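Local coordinates for probable branched-chain amino acid ABC transporter, amino acid binding protein (Thermus thermophilus, PDB 3LKB) that binds valine and probably delivers branched-chain amino acids to an ABC transporter for uptake, at residues K141-P152 with G171-G181; D162-L170 with A376-G384. The protein carries 2 engineered substitutions. One frame throughout, in Å; residues are numbered along the deposited sequence.

Going from the N terminus, the chain passes through strand 145-150, helix 160-170 and strand 173-179, and ends in helix 376-383. Contact 1 closes a short, mostly helical loop of 18 residues between K141-P152 and G171-G181. Helix residues D162-L170 lie inside that loop. They are the first half of contact 2, which closes a much longer loop of 205 residues with the C-terminal helix. The segments alternate along the chain, so the two contacts cross. They also touch: A167 and A163 of the helix pack on I174 and L148 of the strands. The C-terminal helix is thus tied, through helix 160-170, to the edge of the seven-stranded sheet.

Contact 1: K141-P152 with G171-G181; sequences KKGAKVALVVHP and GLQIVDVQEVG
K145-V150 and Q173-E179 pair as parallel strands. Their axes approach to 4.7 Å, with 42° between their directions. V146 is held at both N and O by the backbone of the other strand. Its N donates to Q173 O at 2.8 Å in an almost straight bond (177°), and its O accepts from V175 N at 2.9 Å. One residue too many then lies on the second strand, a beta bulge at V175. The register moves by one, and L148 N bonds to D176 O at 3.1 Å. Regular pairing resumes through Q178 to V180. The two strands are joined by helix 160-170 in a beta-alpha-beta crossover, the repeating unit of the open alpha/beta lobes of periplasmic binding proteins. Strand 173-179 is the outermost on this side of the sheet within the chain.

V146, L148, V150, I174, V177 and E179 share one sheet face, and L148, V150, I174 and V177 touch this helix. The CD1 methyl of I174 reaches V146 CG2 at 3.8 Å and also touches L148 CD2. It gets there because CG1 lies beside the backbone N (chi1 -59°). V150 and E179 run alongside each other, with V150 CG1 against E179 CG at 3.6 Å. The E179 carboxylate continues to a salt bridge with R157. On the reverse face, K145 and Q173 lie side by side, and K145 CD meets Q173 OE1 at 3.6 Å. V149 CG1 packs on V180 CG2 at 3.7 Å. Where the strands end, the P152 ring rests against G181. H151 meets the ring of F155, a residue of the valine pocket.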
loop_
_atom_site.group_PDB
_atom_site.type_symbol
_atom_site.label_atom_id
_atom_site.label_comp_id
_atom_site.label_asym_id
_atom_site.label_seq_id
_atom_site.Cartn_x
_atom_site.Cartn_y
_atom_site.Cartn_z
ATOM N N LYS A 141 -33.946 -0.518 18.981
ATOM C CA LYS A 141 -34.943 -1.440 18.480
ATOM C C LYS A 141 -34.760 -2.785 19.141
ATOM O O LYS A 141 -33.734 -3.440 18.900
ATOM C CB LYS A 141 -34.766 -1.620 16.980
ATOM C CG LYS A 141 -35.625 -2.746 16.376
ATOM C CD LYS A 141 -36.875 -2.174 15.713
ATOM C CE LYS A 141 -37.882 -3.269 15.345
ATOM N NZ LYS A 141 -37.421 -4.126 14.206
ATOM N N LYS A 142 -35.731 -3.190 19.986
ATOM C CA LYS A 142 -35.701 -4.499 20.676
ATOM C C LYS A 142 -36.023 -5.582 19.716
ATOM O O LYS A 142 -36.849 -5.399 18.805
ATOM C CB LYS A 142 -36.671 -4.607 21.845
ATOM C CG LYS A 142 -37.724 -3.559 21.826
ATOM C CD LYS A 142 -37.266 -2.276 22.558
ATOM C CE LYS A 142 -36.707 -1.154 21.627
ATOM N NZ LYS A 142 -35.484 -0.499 22.228
ATOM N N GLY A 143 -35.353 -6.703 19.931
ATOM C CA GLY A 143 -35.519 -7.897 19.131
ATOM C C GLY A 143 -34.963 -7.722 17.735
ATOM O O GLY A 143 -35.318 -8.503 16.848
ATOM N N ALA A 144 -34.107 -6.710 17.541
ATOM C CA ALA A 144 -33.583 -6.390 16.203
ATOM C C ALA A 144 -32.823 -7.545 15.567
ATOM O O ALA A 144 -32.072 -8.241 16.227
ATOM C CB ALA A 144 -32.711 -5.166 16.236
ATOM N N LYS A 145 -33.018 -7.750 14.275
ATOM C CA LYS A 145 -32.258 -8.750 13.589
ATOM C C LYS A 145 -30.962 -8.140 13.102
ATOM O O LYS A 145 -30.968 -7.139 12.428
ATOM C CB LYS A 145 -33.033 -9.295 12.398
ATOM C CG LYS A 145 -34.459 -9.866 12.696
ATOM C CD LYS A 145 -34.489 -11.279 12.174
ATOM C CE LYS A 145 -35.700 -11.586 11.344
ATOM N NZ LYS A 145 -36.683 -12.395 12.127
ATOM N N VAL A 146 -29.848 -8.776 13.420
ATOM C CA VAL A 146 -28.544 -8.257 13.058
ATOM C C VAL A 146 -27.696 -9.317 12.364
ATOM O O VAL A 146 -27.791 -10.509 12.662
ATOM C CB VAL A 146 -27.831 -7.583 14.282
ATOM C CG1 VAL A 146 -28.582 -7.754 15.533
ATOM C CG2 VAL A 146 -26.320 -7.932 14.460
ATOM N N ALA A 147 -26.868 -8.866 11.430
ATOM C CA ALA A 147 -25.972 -9.745 10.730
ATOM C C ALA A 147 -24.561 -9.241 11.005
ATOM O O ALA A 147 -24.326 -8.030 11.132
ATOM C CB ALA A 147 -26.265 -9.690 9.278
ATOM N N LEU A 148 -23.621 -10.157 11.125
ATOM C CA LEU A 148 -22.250 -9.781 11.260
ATOM C C LEU A 148 -21.561 -10.067 9.941
ATOM O O LEU A 148 -21.776 -11.129 9.345
ATOM C CB LEU A 148 -21.579 -10.558 12.396
ATOM C CG LEU A 148 -22.181 -10.505 13.824
ATOM C CD1 LEU A 148 -21.251 -11.238 14.832
ATOM C CD2 LEU A 148 -22.496 -9.093 14.321
ATOM N N VAL A 149 -20.738 -9.113 9.488
ATOM C CA VAL A 149 -19.844 -9.294 8.350
ATOM C C VAL A 149 -18.389 -8.980 8.738
ATOM O O VAL A 149 -18.084 -7.897 9.184
ATOM C CB VAL A 149 -20.280 -8.413 7.131
ATOM C CG1 VAL A 149 -19.205 -8.396 6.050
ATOM C CG2 VAL A 149 -21.551 -8.931 6.549
ATOM N N VAL A 150 -17.490 -9.890 8.425
ATOM C CA VAL A 150 -16.264 -10.056 9.126
ATOM C C VAL A 150 -15.154 -10.441 8.158
ATOM O O VAL A 150 -15.378 -11.141 7.153
ATOM C CB VAL A 150 -16.529 -11.130 10.143
ATOM C CG1 VAL A 150 -15.583 -12.279 10.070
ATOM C CG2 VAL A 150 -16.707 -10.549 11.484
ATOM N N HIS A 151 -13.962 -9.923 8.421
ATOM C CA HIS A 151 -12.824 -10.200 7.588
ATOM C C HIS A 151 -12.475 -11.676 7.767
ATOM O O HIS A 151 -12.630 -12.241 8.888
ATOM C CB HIS A 151 -11.676 -9.314 8.056
ATOM C CG HIS A 151 -10.465 -9.378 7.189
ATOM N ND1 HIS A 151 -9.430 -10.263 7.425
ATOM C CD2 HIS A 151 -10.133 -8.689 6.065
ATOM C CE1 HIS A 151 -8.507 -10.098 6.489
ATOM N NE2 HIS A 151 -8.908 -9.150 5.656
ATOM N N PRO A 152 -11.987 -12.319 6.679
ATOM C CA PRO A 152 -11.749 -13.773 6.765
ATOM C C PRO A 152 -10.420 -14.021 7.428
ATOM O O PRO A 152 -9.456 -14.269 6.759
ATOM C CB PRO A 152 -11.694 -14.216 5.292
ATOM C CG PRO A 152 -12.089 -12.926 4.463
ATOM C CD PRO A 152 -11.618 -11.815 5.341
ATOM N N GLY A 171 -31.387 -9.700 23.890
ATOM C CA GLY A 171 -32.561 -10.120 23.157
ATOM C C GLY A 171 -32.511 -9.826 21.664
ATOM O O GLY A 171 -33.570 -9.616 21.056
ATOM N N LEU A 172 -31.313 -9.798 21.063
ATOM C CA LEU A 172 -31.184 -9.541 19.622
ATOM C C LEU A 172 -30.987 -10.852 18.910
ATOM O O LEU A 172 -30.562 -11.830 19.495
ATOM C CB LEU A 172 -29.986 -8.650 19.321
ATOM C CG LEU A 172 -29.874 -7.308 20.050
ATOM C CD1 LEU A 172 -28.613 -6.589 19.611
ATOM C CD2 LEU A 172 -31.092 -6.401 19.872
ATOM N N GLN A 173 -31.265 -10.910 17.624
ATOM C CA GLN A 173 -30.874 -12.127 16.971
ATOM C C GLN A 173 -29.840 -11.946 15.880
ATOM O O GLN A 173 -30.010 -11.175 14.936
ATOM C CB GLN A 173 -32.075 -12.927 16.551
ATOM C CG GLN A 173 -32.866 -12.394 15.437
ATOM C CD GLN A 173 -33.986 -13.368 15.102
ATOM O OE1 GLN A 173 -33.868 -14.202 14.192
ATOM N NE2 GLN A 173 -35.061 -13.301 15.878
ATOM N N ILE A 174 -28.730 -12.629 16.057
ATOM C CA ILE A 174 -27.726 -12.690 15.036
ATOM C C ILE A 174 -28.217 -13.719 14.059
ATOM O O ILE A 174 -28.260 -14.895 14.414
ATOM C CB ILE A 174 -26.404 -13.205 15.616
ATOM C CG1 ILE A 174 -25.931 -12.288 16.741
ATOM C CG2 ILE A 174 -25.341 -13.410 14.492
ATOM C CD1 ILE A 174 -25.226 -11.044 16.294
ATOM N N VAL A 175 -28.560 -13.314 12.847
ATOM C CA VAL A 175 -29.172 -14.257 11.913
ATOM C C VAL A 175 -28.160 -14.870 10.907
ATOM O O VAL A 175 -28.388 -15.968 10.357
ATOM C CB VAL A 175 -30.395 -13.661 11.171
ATOM C CG1 VAL A 175 -30.734 -12.293 11.716
ATOM C CG2 VAL A 175 -30.124 -13.528 9.704
ATOM N N ASP A 176 -27.054 -14.170 10.663
ATOM C CA ASP A 176 -26.001 -14.721 9.845
ATOM C C ASP A 176 -24.704 -14.122 10.283
ATOM O O ASP A 176 -24.689 -13.032 10.882
ATOM C CB ASP A 176 -26.246 -14.390 8.371
ATOM C CG ASP A 176 -25.725 -15.471 7.430
ATOM O OD1 ASP A 176 -25.001 -16.365 7.922
ATOM O OD2 ASP A 176 -26.039 -15.416 6.198
ATOM N N VAL A 177 -23.633 -14.868 10.042
ATOM C CA VAL A 177 -22.302 -14.329 9.987
ATOM C C VAL A 177 -21.524 -14.814 8.766
ATOM O O VAL A 177 -21.353 -16.027 8.500
ATOM C CB VAL A 177 -21.534 -14.368 11.360
ATOM C CG1 VAL A 177 -22.315 -15.056 12.451
ATOM C CG2 VAL A 177 -20.091 -14.856 11.263
ATOM N N GLN A 178 -21.111 -13.815 8.005
ATOM C CA GLN A 178 -20.434 -13.957 6.752
ATOM C C GLN A 178 -19.036 -13.349 6.805
ATOM O O GLN A 178 -18.823 -12.273 7.356
ATOM C CB GLN A 178 -21.186 -13.173 5.680
ATOM C CG GLN A 178 -22.483 -13.774 5.177
ATOM C CD GLN A 178 -22.286 -15.061 4.426
ATOM O OE1 GLN A 178 -21.455 -15.149 3.526
ATOM N NE2 GLN A 178 -23.053 -16.078 4.803
ATOM N N GLU A 179 -18.115 -13.981 6.143
ATOM C CA GLU A 179 -16.781 -13.550 5.983
ATOM C C GLU A 179 -16.631 -12.902 4.617
ATOM O O GLU A 179 -16.914 -13.506 3.663
ATOM C CB GLU A 179 -15.847 -14.743 6.211
ATOM C CG GLU A 179 -15.454 -14.900 7.668
ATOM C CD GLU A 179 -14.795 -16.219 8.095
ATOM O OE1 GLU A 179 -13.913 -16.737 7.434
ATOM O OE2 GLU A 179 -15.129 -16.732 9.153
ATOM N N VAL A 180 -16.239 -11.641 4.574
ATOM C CA VAL A 180 -15.972 -10.910 3.345
ATOM C C VAL A 180 -14.622 -10.193 3.380
ATOM O O VAL A 180 -14.372 -9.384 4.214
ATOM C CB VAL A 180 -17.102 -9.892 2.990
ATOM C CG1 VAL A 180 -16.875 -9.204 1.728
ATOM C CG2 VAL A 180 -18.424 -10.490 3.043
ATOM N N GLY A 181 -13.764 -10.515 2.429
ATOM C CA GLY A 181 -12.462 -9.906 2.285
ATOM C C GLY A 181 -12.305 -8.857 1.227
ATOM O O GLY A 181 -13.248 -8.411 0.680
#

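Contact 2: D162-L170 with A376-G384; sequences DARKAAREL and ALFRKVHYG
V381 projects from helix 376-383 into the face of helix 160-170, a knob-into-hole among D162, K165, A166 and E169. The axes pass 9.3 Å apart at 114°. Apolar contacts make up most of the interface. K165 CG comes within 3.3 Å of V381 CB, a tight fit. It is set there by a chi1 of 68°, which places it between the backbone N and the carbonyl carbon. The E169 chain runs counter to V381, its CG passing V381 CG1. One turn away, L377 CD2 presses against the branch point of L170, at 3.6 Å from CG, and also touches A166 CB at 4.2 Å.

The polar part lies at D162. Its carboxylate stands nearly upright to the H382 imidazole, the planes 78° apart. D162 OD2 lies near the plane of the F378 ring, 4.3 Å from F378 CE1, and is hydrogen-bonded to S127. With an alanine in place of D162, S127 would probably be left without its carboxylate partner and a gap would open beside H382.

The V381 knob and the L377 contacts make this chiefly an apolar join, with the carboxylate of D162 as a buried polar group at one end, held by S127.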
loop_
_atom_site.group_PDB
_atom_site.type_symbol
_atom_site.label_atom_id
_atom_site.label_comp_id
_atom_site.label_asym_id
_atom_site.label_seq_id
_atom_site.Cartn_x
_atom_site.Cartn_y
_atom_site.Cartn_z
ATOM N N ASP A 162 -18.049 -13.017 21.592
ATOM C CA ASP A 162 -18.573 -12.040 22.542
ATOM C C ASP A 162 -19.837 -11.402 22.018
ATOM O O ASP A 162 -20.740 -11.086 22.784
ATOM C CB ASP A 162 -17.496 -11.021 22.961
ATOM C CG ASP A 162 -16.376 -11.679 23.767
ATOM O OD1 ASP A 162 -16.676 -12.592 24.558
ATOM O OD2 ASP A 162 -15.190 -11.337 23.609
ATOM N N ALA A 163 -19.950 -11.286 20.704
ATOM C CA ALA A 163 -21.166 -10.729 20.117
ATOM C C ALA A 163 -22.362 -11.675 20.255
ATOM O O ALA A 163 -23.467 -11.245 20.540
ATOM C CB ALA A 163 -20.939 -10.376 18.676
ATOM N N ARG A 164 -22.140 -12.966 20.042
ATOM C CA ARG A 164 -23.228 -13.907 20.129
ATOM C C ARG A 164 -23.750 -13.880 21.555
ATOM O O ARG A 164 -24.973 -13.739 21.801
ATOM C CB ARG A 164 -22.806 -15.324 19.722
ATOM C CG ARG A 164 -22.479 -15.485 18.233
ATOM C CD ARG A 164 -22.421 -16.984 17.875
ATOM N NE ARG A 164 -21.908 -17.325 16.536
ATOM C CZ ARG A 164 -22.674 -17.417 15.441
ATOM N NH1 ARG A 164 -23.975 -17.153 15.529
ATOM N NH2 ARG A 164 -22.143 -17.752 14.253
ATOM N N LYS A 165 -22.847 -13.985 22.516
ATOM C CA LYS A 165 -23.380 -14.019 23.842
ATOM C C LYS A 165 -23.990 -12.694 24.284
ATOM O O LYS A 165 -24.970 -12.723 25.005
ATOM C CB LYS A 165 -22.468 -14.703 24.871
ATOM C CG LYS A 165 -21.224 -14.054 25.226
ATOM C CD LYS A 165 -20.031 -14.812 24.603
ATOM C CE LYS A 165 -19.923 -16.253 25.055
ATOM N NZ LYS A 165 -18.614 -16.479 25.760
ATOM N N ALA A 166 -23.456 -11.551 23.827
ATOM C CA ALA A 166 -24.081 -10.255 24.088
ATOM C C ALA A 166 -25.444 -10.146 23.418
ATOM O O ALA A 166 -26.364 -9.625 24.016
ATOM C CB ALA A 166 -23.161 -9.083 23.662
ATOM N N ALA A 167 -25.573 -10.648 22.190
ATOM C CA ALA A 167 -26.839 -10.579 21.469
ATOM C C ALA A 167 -27.906 -11.330 22.222
ATOM O O ALA A 167 -29.041 -10.870 22.358
ATOM C CB ALA A 167 -26.712 -11.145 20.100
ATOM N N ARG A 168 -27.512 -12.481 22.736
ATOM C CA ARG A 168 -28.389 -13.275 23.526
ATOM C C ARG A 168 -28.848 -12.443 24.737
ATOM O O ARG A 168 -30.052 -12.331 25.001
ATOM C CB ARG A 168 -27.706 -14.602 23.913
ATOM C CG ARG A 168 -28.228 -15.206 25.207
ATOM C CD ARG A 168 -27.379 -16.407 25.676
ATOM N NE ARG A 168 -28.120 -17.369 26.518
ATOM C CZ ARG A 168 -28.605 -17.136 27.748
ATOM N NH1 ARG A 168 -28.489 -15.931 28.346
ATOM N NH2 ARG A 168 -29.242 -18.128 28.381
ATOM N N GLU A 169 -27.910 -11.818 25.435
ATOM C CA GLU A 169 -28.268 -11.112 26.669
ATOM C C GLU A 169 -29.217 -9.947 26.441
ATOM O O GLU A 169 -30.007 -9.611 27.318
ATOM C CB GLU A 169 -27.026 -10.625 27.406
ATOM C CG GLU A 169 -26.284 -11.717 28.159
ATOM C CD GLU A 169 -26.900 -11.998 29.531
ATOM O OE1 GLU A 169 -27.537 -11.073 30.098
ATOM O OE2 GLU A 169 -26.761 -13.133 30.041
ATOM N N LEU A 170 -29.127 -9.346 25.256
ATOM C CA LEU A 170 -29.849 -8.129 24.884
ATOM C C LEU A 170 -31.163 -8.434 24.195
ATOM O O LEU A 170 -31.924 -7.526 23.896
ATOM C CB LEU A 170 -29.003 -7.307 23.905
ATOM C CG LEU A 170 -27.786 -6.594 24.468
ATOM C CD1 LEU A 170 -26.931 -6.181 23.311
ATOM C CD2 LEU A 170 -28.155 -5.379 25.385
ATOM N N ALA A 376 -20.039 -2.438 30.557
ATOM C CA ALA A 376 -20.158 -3.474 31.577
ATOM C C ALA A 376 -20.708 -4.782 30.971
ATOM O O ALA A 376 -20.263 -5.887 31.360
ATOM C CB ALA A 376 -21.032 -2.989 32.714
ATOM N N LEU A 377 -21.650 -4.683 30.022
ATOM C CA LEU A 377 -22.091 -5.889 29.288
ATOM C C LEU A 377 -20.916 -6.744 28.712
ATOM O O LEU A 377 -20.860 -7.977 28.885
ATOM C CB LEU A 377 -23.062 -5.533 28.176
ATOM C CG LEU A 377 -23.638 -6.735 27.397
ATOM C CD1 LEU A 377 -24.191 -7.804 28.345
ATOM C CD2 LEU A 377 -24.751 -6.313 26.431
ATOM N N PHE A 378 -19.995 -6.094 28.018
ATOM C CA PHE A 378 -18.777 -6.755 27.578
ATOM C C PHE A 378 -18.092 -7.512 28.708
ATOM O O PHE A 378 -17.638 -8.655 28.522
ATOM C CB PHE A 378 -17.781 -5.766 26.959
ATOM C CG PHE A 378 -16.369 -6.292 26.920
ATOM C CD1 PHE A 378 -16.039 -7.367 26.123
ATOM C CD2 PHE A 378 -15.386 -5.728 27.702
ATOM C CE1 PHE A 378 -14.732 -7.882 26.096
ATOM C CE2 PHE A 378 -14.098 -6.226 27.661
ATOM C CZ PHE A 378 -13.771 -7.320 26.869
ATOM N N ARG A 379 -17.979 -6.888 29.875
ATOM C CA ARG A 379 -17.294 -7.586 30.951
ATOM C C ARG A 379 -18.118 -8.780 31.467
ATOM O O ARG A 379 -17.540 -9.841 31.701
ATOM C CB ARG A 379 -16.844 -6.647 32.061
ATOM C CG ARG A 379 -15.808 -5.668 31.651
ATOM C CD ARG A 379 -15.844 -4.451 32.530
ATOM N NE ARG A 379 -14.750 -3.502 32.264
ATOM C CZ ARG A 379 -14.577 -2.787 31.138
ATOM N NH1 ARG A 379 -15.419 -2.875 30.121
ATOM N NH2 ARG A 379 -13.561 -1.943 31.043
ATOM N N LYS A 380 -19.448 -8.650 31.584
ATOM C CA LYS A 380 -20.214 -9.848 31.958
ATOM C C LYS A 380 -20.065 -11.013 30.972
ATOM O O LYS A 380 -19.735 -12.104 31.386
ATOM C CB LYS A 380 -21.687 -9.608 32.346
ATOM C CG LYS A 380 -22.519 -8.826 31.377
ATOM C CD LYS A 380 -22.755 -7.292 31.806
ATOM C CE LYS A 380 -24.021 -7.022 32.713
ATOM N NZ LYS A 380 -24.732 -5.735 32.453
ATOM N N VAL A 381 -20.268 -10.785 29.676
ATOM C CA VAL A 381 -20.182 -11.903 28.730
ATOM C C VAL A 381 -18.775 -12.459 28.611
ATOM O O VAL A 381 -18.591 -13.654 28.367
ATOM C CB VAL A 381 -20.816 -11.607 27.338
ATOM C CG1 VAL A 381 -22.243 -11.059 27.533
ATOM C CG2 VAL A 381 -19.954 -10.665 26.481
ATOM N N HIS A 382 -17.779 -11.613 28.785
ATOM C CA HIS A 382 -16.427 -12.071 28.605
ATOM C C HIS A 382 -15.748 -12.634 29.853
ATOM O O HIS A 382 -15.053 -13.623 29.758
ATOM C CB HIS A 382 -15.553 -11.010 27.938
ATOM C CG HIS A 382 -14.296 -11.582 27.379
ATOM N ND1 HIS A 382 -13.108 -11.572 28.071
ATOM C CD2 HIS A 382 -14.073 -12.294 26.251
ATOM C CE1 HIS A 382 -12.195 -12.216 27.375
ATOM N NE2 HIS A 382 -12.757 -12.668 26.266
ATOM N N TYR A 383 -15.934 -11.998 31.008
ATOM C CA TYR A 383 -15.303 -12.424 32.251
ATOM C C TYR A 383 -16.264 -13.172 33.218
ATOM O O TYR A 383 -15.789 -13.837 34.151
ATOM C CB TYR A 383 -14.644 -11.227 32.944
ATOM C CG TYR A 383 -13.447 -10.656 32.167
ATOM C CD1 TYR A 383 -12.208 -11.329 32.133
ATOM C CD2 TYR A 383 -13.568 -9.467 31.446
ATOM C CE1 TYR A 383 -11.125 -10.795 31.404
ATOM C CE2 TYR A 383 -12.528 -8.934 30.729
ATOM C CZ TYR A 383 -11.311 -9.591 30.703
ATOM O OH TYR A 383 -10.296 -9.043 29.968
ATOM N N GLY A 384 -17.579 -13.064 32.994
ATOM C CA GLY A 384 -18.591 -13.748 33.801
ATOM C C GLY A 384 -18.908 -12.968 35.056
ATOM O O GLY A 384 -18.386 -11.845 35.233
#